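Local coordinates for protein SYE1 (Shewanella oneidensis, PDB 4AWT) that binds FMN and probably works as a flavin-dependent oxidoreductase of the old yellow enzyme family, using a reduced nicotinamide to reduce carbon-carbon double bonds, at residues P24-S28 / S56-Q60; I74-I80 / N169-F175; W102-V107 / G185-Q190. The protein carries 1 engineered substitution. One frame throughout, in Å; residues are numbered along the deposited sequence.

Interaction 1 (P24-S28 / S56-Q60); sequences PLTRS and SEGTQ. Engineered in segment 24-28: Leu25 (natural residue Met). With FMN (flavin mononucleotide), chain B; BOG (octyl beta-D-glucopyranoside), chain D.
Glu57 reaches across to the 24-28 loop, and its OE1 takes the amide hydrogen of Arg27 N at 3.1 Å. The bond is fairly straight, 159° at the hydrogen, but the N-H comes from above the carboxylate plane. In the conformer described, CG of Glu57 stands between its own N and carbonyl carbon (chi1 62°), and the extended chain beyond carries the carboxylate past Leu25 to Arg27. Glu57 CB meanwhile lies 3.2 Å from Leu25 O. The second oxygen, OE2, is held by Tyr45, and water 2 links OE1 to Ser28 N. The carboxylate thus has three polar partners, two on OE1 and one on OE2. The Arg27 guanidinium does not meet Glu57; it bonds to the carbonyls of Leu349 and Gly356. Pro24, also in one of two conformers, lays CB against Ser56 O, 3.2 Å away.

Thr26 and Gly58 meet at the flavin. Thr26 OG1 lies beside its backbone N (chi1 -71°) and donates to FMN O4 at 2.7 Å. Gly58 N donates to the same oxygen at 3.0 Å. Water 1 bridges Thr26 OG1 and Gly58 O. A valine at Thr26 would probably leave FMN O4 with one of these two donors and water 1 without its threonine partner. Pro24 O accepts from the ribityl hydroxyl O2' of FMN. Leu25, an engineered replacement for methionine, sets CD2 3.6 Å from FMN C9. Two donors on O4 are likely to polarise the flavin carbonyl. This is part of the FMN site of a TIM barrel, which Gln100, Arg233 and Arg301 help complete.

Interaction 2 (I74-I80 / N169-F175); sequences IYTPEQI and NAMEAGF
Ile80 and Ala173 bring the two backbones nearest, with their CA atoms 5.1 Å apart. The 74-80 segment runs from a loop into the first turn of helix 77-92. Thr76 is the N-cap and forms a capping box with Gln79: Thr76 OG1 accepts from Gln79 N, while Gln79 OE1 accepts from Thr76 N. The same OE1 also takes Tyr75 N and sits over the centre of the Tyr75 ring. The 169-175 segment is the end of helix 153-172. It closes in a Schellman motif at Gly174, whose positive phi (86°) suits glycine, because a side chain there would collide with the carbonyl oxygen of Ala173.

Asn169 carries the polar link. Its ND2 donates to Ile74 O at 2.9 Å, in the carbonyl plane and on a lone pair. Water 3 accepts from the same ND2 and donates to Tyr75 O, so the amide nitrogen serves two loop carbonyls, one directly and one through water. The side chains of Ile80 and Asn169 cross at about a right angle. CG1 of Ile80 lies beside the backbone N (chi1 -65°), and the extended chi2 then carries CD1 to 3.5 Å from Asn169 CG. The other branch, CG2, rests 4.0 Å from Ala173 CB and also meets the aliphatic part of Glu172. On the inner side, Ile74 puts its CD1 3.9 Å from Ala170 CB and 4.0 Å from Phe175 CE2.

The contact joins the start of helix 77-92 to the end of helix 153-172 on the outside of the barrel. Phe175 meets Trp83 of helix 77-92 edge-to-face, and Thr87 of that helix bonds to Ala173 O. Ile74, Ala170 and Phe175 also pack on strand 96-102.

Interaction 3 (W102-V107 / G185-Q190); sequences WHVGRV and GYLINQ. With BOG (octyl beta-D-glucopyranoside), chain D.
Tyr186 lies among Trp102, Val104 and Val107. Trp102 turns its indole edge to the Tyr186 ring face in a T-shaped stack, with planes at 88°; NE1 is 3.4 Å from Tyr186 CD2. Val104 CB approaches Tyr186 CD1 at 3.6 Å, and Val107 CG1 meets Tyr186 CE1 at 3.7 Å. Beside this group, Leu187 lays CD2 over one face of His103 in a CH-pi contact, 3.7 Å from the ring centroid. A chi1 of -178° sets Leu187 CG across from the backbone N, and chi2 then turns CD2 over the ring. In the ring plane, His103 ND1 accepts from Gly105 N.

Outward, Leu187 N donates to His103 O at 3.0 Å. Gln190 grips the type II' turn of Val104 to Val107: its NE2 donates to Val104 O, and its OE1 accepts from Arg106 N, each at 3.0 Å. NE2 also donates to Gly185 O and OE1 bonds to Ser120, which should fix the amide's rotation. The Arg106 side chain crosses that of Gln190 at a slant, with Arg106 CG 3.5 Å from Gln190 CD. Its NE reaches Gly185 O through water 5, and its NH1 goes to Leu124 O.

Tyr186 OH bonds to O4 of the octyl glucoside and to Tyr68. The contact joins the loop after barrel strand 96-102 to the start of helix 187-192. His181 of strand 177-181 stacks on Trp102, and Val159 of helix 153-172 backs His103 and Leu187.

How the interactions relate
Interactions 1 and 3 are buried and lie at the flavin-binding end of the barrel, where both touch the octyl glucoside. Interaction 2 is also largely buried, but sits farther out, its centre about 17 Å from the centre of the chain, with Glu172 exposed at its border. Strand 53-60 joins them: Gln60 O is 3.1 Å from Ile74 N of interaction 2, and Thr59 O is 3.0 Å from Trp102 N of interaction 3. Interactions 2 and 3 do not touch. Their chemistry follows place. Interaction 1 is polar and ligand-centred, interaction 2 combines aliphatic packing with one asparagine bond to a loop carbonyl, and interaction 3 combines aromatic packing with a glutamine-held turn.

Interaction 1 (P24-S28 / S56-Q60)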
loop_
_atom_site.group_PDB
_atom_site.type_symbol
_atom_site.label_atom_id
_atom_site.label_comp_id
_atom_site.label_asym_id
_atom_site.label_seq_id
_atom_site.Cartn_x
_atom_site.Cartn_y
_atom_site.Cartn_z
ATOM N N PRO A 24 -2.252 -4.457 0.847
ATOM C CA PRO A 24 -3.279 -3.414 0.825
ATOM C C PRO A 24 -4.268 -3.638 -0.297
ATOM O O PRO A 24 -3.895 -3.812 -1.453
ATOM C CB PRO A 24 -2.477 -2.139 0.580
ATOM C CG PRO A 24 -1.187 -2.423 1.226
ATOM C CD PRO A 24 -0.917 -3.865 0.786
ATOM N N LEU A 25 -5.579 -3.553 0.034
ATOM C CA LEU A 25 -6.638 -3.741 -0.945
ATOM C C LEU A 25 -7.740 -2.733 -0.674
ATOM O O LEU A 25 -8.621 -2.958 0.171
ATOM C CB LEU A 25 -7.202 -5.173 -0.904
ATOM C CG LEU A 25 -6.186 -6.274 -1.194
ATOM C CD1 LEU A 25 -6.658 -7.585 -0.575
ATOM C CD2 LEU A 25 -5.947 -6.417 -2.705
ATOM N N THR A 26 -7.736 -1.632 -1.385
ATOM C CA THR A 26 -8.820 -0.637 -1.338
ATOM C C THR A 26 -10.138 -1.307 -1.637
ATOM O O THR A 26 -10.307 -1.916 -2.696
ATOM C CB THR A 26 -8.543 0.449 -2.392
ATOM O OG1 THR A 26 -7.434 1.263 -1.993
ATOM C CG2 THR A 26 -9.710 1.373 -2.624
ATOM N N ARG A 27 -11.090 -1.129 -0.724
ATOM C CA ARG A 27 -12.445 -1.661 -0.884
ATOM C C ARG A 27 -13.495 -0.554 -0.928
ATOM O O ARG A 27 -14.675 -0.840 -1.229
ATOM C CB ARG A 27 -12.797 -2.704 0.163
ATOM C CG ARG A 27 -11.772 -3.815 0.309
ATOM C CD ARG A 27 -11.422 -4.531 -1.011
ATOM N NE ARG A 27 -12.630 -5.097 -1.635
ATOM C CZ ARG A 27 -13.217 -6.220 -1.251
ATOM N NH1 ARG A 27 -12.661 -7.008 -0.367
ATOM N NH2 ARG A 27 -14.375 -6.574 -1.823
ATOM N N SER A 28 -13.134 0.671 -0.599
ATOM C CA SER A 28 -14.050 1.797 -0.695
ATOM C C SER A 28 -15.372 1.520 0.042
ATOM O O SER A 28 -16.453 1.750 -0.505
ATOM C CB SER A 28 -14.234 2.242 -2.128
ATOM O OG SER A 28 -13.029 2.790 -2.612
ATOM N N SER A 56 -3.280 -2.767 5.830
ATOM C CA SER A 56 -4.544 -2.167 5.480
ATOM C C SER A 56 -4.522 -1.652 4.050
ATOM O O SER A 56 -3.501 -1.274 3.498
ATOM C CB SER A 56 -4.907 -1.001 6.395
ATOM O OG SER A 56 -4.235 0.209 6.059
ATOM N N GLU A 57 -5.737 -1.550 3.485
ATOM C CA GLU A 57 -5.956 -0.716 2.339
ATOM C C GLU A 57 -5.360 0.669 2.564
ATOM O O GLU A 57 -5.271 1.163 3.691
ATOM C CB GLU A 57 -7.452 -0.597 2.042
ATOM C CG GLU A 57 -8.292 0.065 3.159
ATOM C CD GLU A 57 -9.699 -0.510 3.109
ATOM O OE1 GLU A 57 -10.468 -0.207 2.170
ATOM O OE2 GLU A 57 -10.043 -1.277 4.038
ATOM N N GLY A 58 -5.023 1.337 1.463
ATOM C CA GLY A 58 -4.512 2.701 1.603
ATOM C C GLY A 58 -5.489 3.549 2.388
ATOM O O GLY A 58 -6.699 3.542 2.180
ATOM N N THR A 59 -4.918 4.353 3.295
ATOM C CA THR A 59 -5.726 5.224 4.138
ATOM C C THR A 59 -5.119 6.623 4.049
ATOM O O THR A 59 -3.950 6.866 4.346
ATOM C CB THR A 59 -5.848 4.643 5.556
ATOM O OG1 THR A 59 -6.713 5.461 6.340
ATOM C CG2 THR A 59 -4.585 4.451 6.328
ATOM N N GLN A 60 -5.912 7.553 3.543
ATOM C CA GLN A 60 -5.387 8.879 3.201
ATOM C C GLN A 60 -5.014 9.651 4.448
ATOM O O GLN A 60 -5.702 9.669 5.475
ATOM C CB GLN A 60 -6.354 9.681 2.341
ATOM C CG GLN A 60 -7.727 9.965 2.949
ATOM C CD GLN A 60 -8.763 8.945 2.605
ATOM O OE1 GLN A 60 -8.437 7.820 2.164
ATOM N NE2 GLN A 60 -10.018 9.250 2.821
HETATM N N1 FMN B . -2.131 -1.664 -3.496
HETATM C C2 FMN B . -1.791 -0.760 -2.584
HETATM O O2 FMN B . -0.588 -0.528 -2.292
HETATM N N3 FMN B . -2.772 -0.039 -1.918
HETATM C C4 FMN B . -4.126 -0.212 -2.154
HETATM O O4 FMN B . -4.950 0.407 -1.431
HETATM C C4A FMN B . -4.459 -1.082 -3.191
HETATM N N5 FMN B . -5.791 -1.251 -3.567
HETATM C C5A FMN B . -6.117 -2.426 -4.297
HETATM C C6 FMN B . -7.432 -2.782 -4.465
HETATM C C7 FMN B . -7.803 -3.958 -5.160
HETATM C C7M FMN B . -9.262 -4.345 -5.194
HETATM C C8 FMN B . -6.817 -4.717 -5.714
HETATM C C8M FMN B . -7.123 -6.008 -6.445
HETATM C C9 FMN B . -5.464 -4.354 -5.559
HETATM C C9A FMN B . -5.097 -3.214 -4.842
HETATM N N10 FMN B . -3.742 -2.880 -4.632
HETATM C C10 FMN B . -3.428 -1.858 -3.757
HETATM C "C1'" FMN B . -2.695 -3.758 -5.163
HETATM C "C2'" FMN B . -2.516 -5.057 -4.356
HETATM O "O2'" FMN B . -1.956 -4.784 -3.083
HETATM C "C3'" FMN B . -1.582 -6.039 -5.034
HETATM O "O3'" FMN B . -0.249 -5.554 -5.090
HETATM C "C4'" FMN B . -2.012 -6.476 -6.446
HETATM O "O4'" FMN B . -3.397 -6.779 -6.505
HETATM C "C5'" FMN B . -1.155 -7.602 -6.992
HETATM O "O5'" FMN B . -1.276 -8.790 -6.191
HETATM P P FMN B . -2.262 -9.976 -6.670
HETATM O O1P FMN B . -3.666 -9.436 -6.560
HETATM O O2P FMN B . -1.894 -10.322 -8.096
HETATM O O3P FMN B . -1.972 -11.077 -5.680
HETATM C C1 BOG D . -7.457 0.929 -8.318
HETATM O O1 BOG D . -8.404 0.218 -9.069
HETATM C C2 BOG D . -7.729 0.862 -6.848
HETATM O O2 BOG D . -8.941 1.502 -6.511
HETATM C C3 BOG D . -6.632 1.544 -6.015
HETATM O O3 BOG D . -6.802 1.259 -4.655
HETATM C C4 BOG D . -5.286 0.930 -6.423
HETATM O O4 BOG D . -4.274 1.589 -5.740
HETATM C C5 BOG D . -5.064 0.978 -7.931
HETATM O O5 BOG D . -6.152 0.290 -8.515
HETATM C C6 BOG D . -3.762 0.335 -8.333
HETATM O O6 BOG D . -3.652 0.535 -9.731
HETATM C "C1'" BOG D . -8.567 0.670 -10.392
HETATM C "C2'" BOG D . -9.716 0.022 -11.160
HETATM C "C3'" BOG D . -9.771 -1.471 -11.040
HETATM C "C4'" BOG D . -10.590 -2.307 -12.016
HETATM C "C5'" BOG D . -11.632 -3.081 -11.202
HETATM C "C6'" BOG D . -13.039 -2.553 -11.489
HETATM C "C7'" BOG D . -14.071 -3.320 -10.642
HETATM C "C8'" BOG D . -15.404 -3.163 -11.364
HETATM O O HOH W 1 -8.305 2.505 0.290
HETATM O O HOH W 2 -10.872 1.827 0.621
#

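Interaction 2 (I74-I80 / N169-F175)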
loop_
_atom_site.group_PDB
_atom_site.type_symbol
_atom_site.label_atom_id
_atom_site.label_comp_id
_atom_site.label_asym_id
_atom_site.label_seq_id
_atom_site.Cartn_x
_atom_site.Cartn_y
_atom_site.Cartn_z
ATOM N N ILE A 74 -7.195 8.563 7.932
ATOM C CA ILE A 74 -6.504 8.340 9.186
ATOM C C ILE A 74 -6.092 9.651 9.821
ATOM O O ILE A 74 -5.082 9.711 10.535
ATOM C CB ILE A 74 -5.377 7.305 9.042
ATOM C CG1 ILE A 74 -4.913 6.720 10.370
ATOM C CG2 ILE A 74 -4.230 7.833 8.194
ATOM C CD1 ILE A 74 -4.276 5.351 10.222
ATOM N N TYR A 75 -6.868 10.712 9.607
ATOM C CA TYR A 75 -6.524 12.032 10.100
ATOM C C TYR A 75 -7.544 12.629 11.079
ATOM O O TYR A 75 -7.148 13.589 11.765
ATOM C CB TYR A 75 -6.215 13.019 8.942
ATOM C CG TYR A 75 -7.316 13.187 7.972
ATOM C CD1 TYR A 75 -8.323 14.144 8.164
ATOM C CD2 TYR A 75 -7.443 12.396 6.825
ATOM C CE1 TYR A 75 -9.364 14.297 7.283
ATOM C CE2 TYR A 75 -8.474 12.521 5.943
ATOM C CZ TYR A 75 -9.452 13.505 6.188
ATOM O OH TYR A 75 -10.510 13.634 5.322
ATOM N N THR A 76 -8.749 12.151 11.204
ATOM C CA THR A 76 -9.684 12.696 12.194
ATOM C C THR A 76 -9.800 11.766 13.389
ATOM O O THR A 76 -9.502 10.558 13.305
ATOM C CB THR A 76 -11.059 12.908 11.598
ATOM O OG1 THR A 76 -11.659 11.611 11.361
ATOM C CG2 THR A 76 -11.071 13.733 10.316
ATOM N N PRO A 77 -10.244 12.289 14.516
ATOM C CA PRO A 77 -10.413 11.426 15.680
ATOM C C PRO A 77 -11.374 10.251 15.412
ATOM O O PRO A 77 -11.151 9.140 15.879
ATOM C CB PRO A 77 -10.963 12.384 16.760
ATOM C CG PRO A 77 -10.361 13.711 16.354
ATOM C CD PRO A 77 -10.469 13.743 14.851
ATOM N N GLU A 78 -12.441 10.518 14.695
ATOM C CA GLU A 78 -13.404 9.463 14.386
ATOM C C GLU A 78 -12.775 8.391 13.504
ATOM O O GLU A 78 -13.042 7.199 13.659
ATOM C CB GLU A 78 -14.616 10.030 13.710
ATOM C CG GLU A 78 -15.316 11.054 14.575
ATOM C CD GLU A 78 -14.803 12.470 14.494
ATOM O OE1 GLU A 78 -13.758 12.943 14.025
ATOM O OE2 GLU A 78 -15.566 13.371 14.971
ATOM N N GLN A 79 -11.965 8.819 12.538
ATOM C CA GLN A 79 -11.266 7.869 11.662
ATOM C C GLN A 79 -10.333 6.989 12.460
ATOM O O GLN A 79 -10.199 5.786 12.183
ATOM C CB GLN A 79 -10.515 8.640 10.589
ATOM C CG GLN A 79 -11.398 9.135 9.493
ATOM C CD GLN A 79 -10.736 10.172 8.604
ATOM O OE1 GLN A 79 -9.600 10.601 8.859
ATOM N NE2 GLN A 79 -11.396 10.554 7.552
ATOM N N ILE A 80 -9.608 7.574 13.413
ATOM C CA ILE A 80 -8.712 6.802 14.265
ATOM C C ILE A 80 -9.504 5.765 15.032
ATOM O O ILE A 80 -9.095 4.612 15.148
ATOM C CB ILE A 80 -7.918 7.764 15.169
ATOM C CG1 ILE A 80 -7.005 8.634 14.325
ATOM C CG2 ILE A 80 -7.195 7.044 16.280
ATOM C CD1 ILE A 80 -6.387 9.782 15.105
ATOM N N ASN A 169 -1.128 8.779 14.466
ATOM C CA ASN A 169 -2.540 8.425 14.506
ATOM C C ASN A 169 -2.713 6.904 14.350
ATOM O O ASN A 169 -3.574 6.312 15.009
ATOM C CB ASN A 169 -3.272 9.140 13.404
ATOM C CG ASN A 169 -3.336 10.643 13.584
ATOM O OD1 ASN A 169 -2.997 11.168 14.661
ATOM N ND2 ASN A 169 -3.788 11.309 12.554
ATOM N N ALA A 170 -1.915 6.296 13.487
ATOM C CA ALA A 170 -1.991 4.843 13.323
ATOM C C ALA A 170 -1.639 4.131 14.618
ATOM O O ALA A 170 -2.260 3.137 14.985
ATOM C CB ALA A 170 -1.065 4.398 12.208
ATOM N N MET A 171 -0.646 4.634 15.354
ATOM C CA MET A 171 -0.306 4.035 16.626
ATOM C C MET A 171 -1.450 4.227 17.616
ATOM O O MET A 171 -1.782 3.298 18.372
ATOM C CB MET A 171 1.006 4.553 17.183
ATOM C CG MET A 171 2.228 4.269 16.316
ATOM S SD MET A 171 2.493 2.536 15.893
ATOM C CE MET A 171 1.648 2.390 14.353
ATOM N N GLU A 172 -2.074 5.394 17.610
ATOM C CA GLU A 172 -3.209 5.637 18.500
ATOM C C GLU A 172 -4.371 4.709 18.171
ATOM O O GLU A 172 -5.124 4.316 19.066
ATOM C CB GLU A 172 -3.676 7.094 18.369
ATOM C CG GLU A 172 -4.760 7.498 19.349
ATOM C CD GLU A 172 -5.270 8.923 19.261
ATOM O OE1 GLU A 172 -4.703 9.747 18.571
ATOM O OE2 GLU A 172 -6.237 9.109 20.022
ATOM N N ALA A 173 -4.525 4.342 16.897
ATOM C CA ALA A 173 -5.537 3.412 16.427
ATOM C C ALA A 173 -5.180 1.954 16.707
ATOM O O ALA A 173 -5.984 1.079 16.384
ATOM C CB ALA A 173 -5.785 3.582 14.973
ATOM N N GLY A 174 -4.021 1.688 17.278
ATOM C CA GLY A 174 -3.626 0.337 17.636
ATOM C C GLY A 174 -2.977 -0.465 16.546
ATOM O O GLY A 174 -2.805 -1.664 16.702
ATOM N N PHE A 175 -2.595 0.161 15.437
ATOM C CA PHE A 175 -1.797 -0.568 14.461
ATOM C C PHE A 175 -0.444 -0.931 15.029
ATOM O O PHE A 175 0.114 -0.229 15.876
ATOM C CB PHE A 175 -1.611 0.254 13.173
ATOM C CG PHE A 175 -2.863 0.385 12.338
ATOM C CD1 PHE A 175 -3.191 -0.619 11.437
ATOM C CD2 PHE A 175 -3.676 1.482 12.410
ATOM C CE1 PHE A 175 -4.312 -0.507 10.620
ATOM C CE2 PHE A 175 -4.791 1.609 11.575
ATOM C CZ PHE A 175 -5.093 0.613 10.679
HETATM O O HOH W 3 -4.557 14.153 12.439
#

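Interaction 3 (W102-V107 / G185-Q190)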
loop_
_atom_site.group_PDB
_atom_site.type_symbol
_atom_site.label_atom_id
_atom_site.label_comp_id
_atom_site.label_asym_id
_atom_site.label_seq_id
_atom_site.Cartn_x
_atom_site.Cartn_y
_atom_site.Cartn_z
ATOM N N TRP A 102 -1.385 6.776 2.855
ATOM C CA TRP A 102 -1.585 7.052 1.437
ATOM C C TRP A 102 -1.633 8.557 1.147
ATOM O O TRP A 102 -2.399 9.296 1.771
ATOM C CB TRP A 102 -2.896 6.440 0.956
ATOM C CG TRP A 102 -2.964 6.064 -0.483
ATOM C CD1 TRP A 102 -2.009 6.079 -1.453
ATOM C CD2 TRP A 102 -4.137 5.513 -1.082
ATOM N NE1 TRP A 102 -2.520 5.558 -2.620
ATOM C CE2 TRP A 102 -3.808 5.186 -2.408
ATOM C CE3 TRP A 102 -5.423 5.231 -0.604
ATOM C CZ2 TRP A 102 -4.738 4.582 -3.257
ATOM C CZ3 TRP A 102 -6.314 4.623 -1.462
ATOM C CH2 TRP A 102 -5.982 4.318 -2.730
ATOM N N HIS A 103 -0.902 8.957 0.112
ATOM C CA HIS A 103 -1.141 10.226 -0.585
ATOM C C HIS A 103 -1.053 9.904 -2.063
ATOM O O HIS A 103 -0.022 9.450 -2.557
ATOM C CB HIS A 103 -0.154 11.329 -0.207
ATOM C CG HIS A 103 -0.597 12.698 -0.651
ATOM N ND1 HIS A 103 -1.011 12.979 -1.877
ATOM C CD2 HIS A 103 -0.707 13.808 0.116
ATOM C CE1 HIS A 103 -1.345 14.249 -1.913
ATOM N NE2 HIS A 103 -1.173 14.792 -0.715
ATOM N N VAL A 104 -2.161 10.128 -2.774
ATOM C CA VAL A 104 -2.249 9.776 -4.173
ATOM C C VAL A 104 -1.620 10.776 -5.123
ATOM O O VAL A 104 -1.450 10.468 -6.316
ATOM C CB VAL A 104 -3.710 9.554 -4.590
ATOM C CG1 VAL A 104 -4.342 8.431 -3.776
ATOM C CG2 VAL A 104 -4.501 10.866 -4.513
ATOM N N GLY A 105 -1.309 11.968 -4.691
ATOM C CA GLY A 105 -0.790 13.016 -5.545
ATOM C C GLY A 105 -1.746 13.275 -6.652
ATOM O O GLY A 105 -2.941 13.537 -6.457
ATOM N N ARG A 106 -1.252 13.190 -7.906
ATOM C CA ARG A 106 -2.042 13.531 -9.066
ATOM C C ARG A 106 -3.051 12.491 -9.473
ATOM O O ARG A 106 -3.845 12.737 -10.396
ATOM C CB ARG A 106 -1.123 13.791 -10.278
ATOM C CG ARG A 106 -0.508 12.522 -10.827
ATOM C CD ARG A 106 0.566 12.841 -11.846
ATOM N NE ARG A 106 1.199 11.625 -12.303
ATOM C CZ ARG A 106 2.093 11.565 -13.256
ATOM N NH1 ARG A 106 2.528 12.648 -13.870
ATOM N NH2 ARG A 106 2.600 10.360 -13.579
ATOM N N VAL A 107 -3.053 11.310 -8.833
ATOM C CA VAL A 107 -3.992 10.245 -9.226
ATOM C C VAL A 107 -5.263 10.408 -8.413
ATOM O O VAL A 107 -5.529 9.705 -7.447
ATOM C CB VAL A 107 -3.348 8.870 -9.098
ATOM C CG1 VAL A 107 -4.317 7.816 -9.581
ATOM C CG2 VAL A 107 -2.041 8.789 -9.856
ATOM N N GLY A 185 2.367 4.584 -8.702
ATOM C CA GLY A 185 2.114 5.838 -9.361
ATOM C C GLY A 185 1.616 6.953 -8.468
ATOM O O GLY A 185 1.240 8.014 -9.003
ATOM N N TYR A 186 1.622 6.773 -7.157
ATOM C CA TYR A 186 1.093 7.774 -6.225
ATOM C C TYR A 186 2.149 8.821 -5.908
ATOM O O TYR A 186 3.142 8.949 -6.591
ATOM C CB TYR A 186 0.398 7.061 -5.061
ATOM C CG TYR A 186 -0.772 6.246 -5.570
ATOM C CD1 TYR A 186 -1.859 6.855 -6.186
ATOM C CD2 TYR A 186 -0.789 4.867 -5.432
ATOM C CE1 TYR A 186 -2.930 6.131 -6.653
ATOM C CE2 TYR A 186 -1.854 4.131 -5.887
ATOM C CZ TYR A 186 -2.929 4.734 -6.506
ATOM O OH TYR A 186 -3.950 3.959 -6.955
ATOM N N LEU A 187 1.887 9.699 -4.907
ATOM C CA LEU A 187 2.650 10.935 -4.804
ATOM C C LEU A 187 4.137 10.717 -4.733
ATOM O O LEU A 187 4.906 11.342 -5.477
ATOM C CB LEU A 187 2.210 11.747 -3.577
ATOM C CG LEU A 187 2.945 13.080 -3.456
ATOM C CD1 LEU A 187 2.677 14.028 -4.601
ATOM C CD2 LEU A 187 2.592 13.727 -2.117
ATOM N N ILE A 188 4.596 9.883 -3.803
ATOM C CA ILE A 188 6.044 9.720 -3.673
ATOM C C ILE A 188 6.632 9.150 -4.957
ATOM O O ILE A 188 7.722 9.543 -5.399
ATOM C CB ILE A 188 6.410 8.930 -2.416
ATOM C CG1 ILE A 188 5.882 9.682 -1.165
ATOM C CG2 ILE A 188 7.908 8.699 -2.331
ATOM C CD1 ILE A 188 6.029 8.933 0.077
ATOM N N ASN A 189 5.909 8.209 -5.573
ATOM C CA ASN A 189 6.347 7.632 -6.826
ATOM C C ASN A 189 6.436 8.663 -7.936
ATOM O O ASN A 189 7.277 8.510 -8.846
ATOM C CB ASN A 189 5.417 6.457 -7.118
ATOM C CG ASN A 189 5.836 5.434 -8.136
ATOM O OD1 ASN A 189 5.165 4.391 -8.214
ATOM N ND2 ASN A 189 6.917 5.649 -8.854
ATOM N N GLN A 190 5.609 9.708 -7.894
ATOM C CA GLN A 190 5.661 10.804 -8.848
ATOM C C GLN A 190 6.942 11.654 -8.695
ATOM O O GLN A 190 7.281 12.350 -9.642
ATOM C CB GLN A 190 4.429 11.698 -8.693
ATOM C CG GLN A 190 3.137 11.003 -9.118
ATOM C CD GLN A 190 1.899 11.508 -8.450
ATOM O OE1 GLN A 190 1.738 12.728 -8.188
ATOM N NE2 GLN A 190 0.979 10.633 -8.132
HETATM C C1 BOG D . -7.457 0.929 -8.318
HETATM O O1 BOG D . -8.404 0.218 -9.069
HETATM C C2 BOG D . -7.729 0.862 -6.848
HETATM O O2 BOG D . -8.941 1.502 -6.511
HETATM C C3 BOG D . -6.632 1.544 -6.015
HETATM O O3 BOG D . -6.802 1.259 -4.655
HETATM C C4 BOG D . -5.286 0.930 -6.423
HETATM O O4 BOG D . -4.274 1.589 -5.740
HETATM C C5 BOG D . -5.064 0.978 -7.931
HETATM O O5 BOG D . -6.152 0.290 -8.515
HETATM C C6 BOG D . -3.762 0.335 -8.333
HETATM O O6 BOG D . -3.652 0.535 -9.731
HETATM C "C1'" BOG D . -8.567 0.670 -10.392
HETATM C "C2'" BOG D . -9.716 0.022 -11.160
HETATM C "C3'" BOG D . -9.771 -1.471 -11.040
HETATM C "C4'" BOG D . -10.590 -2.307 -12.016
HETATM C "C5'" BOG D . -11.632 -3.081 -11.202
HETATM C "C6'" BOG D . -13.039 -2.553 -11.489
HETATM C "C7'" BOG D . -14.071 -3.320 -10.642
HETATM C "C8'" BOG D . -15.404 -3.163 -11.364
HETATM O O HOH W 4 2.603 8.354 -2.282
HETATM O O HOH W 5 0.949 8.845 -11.654
#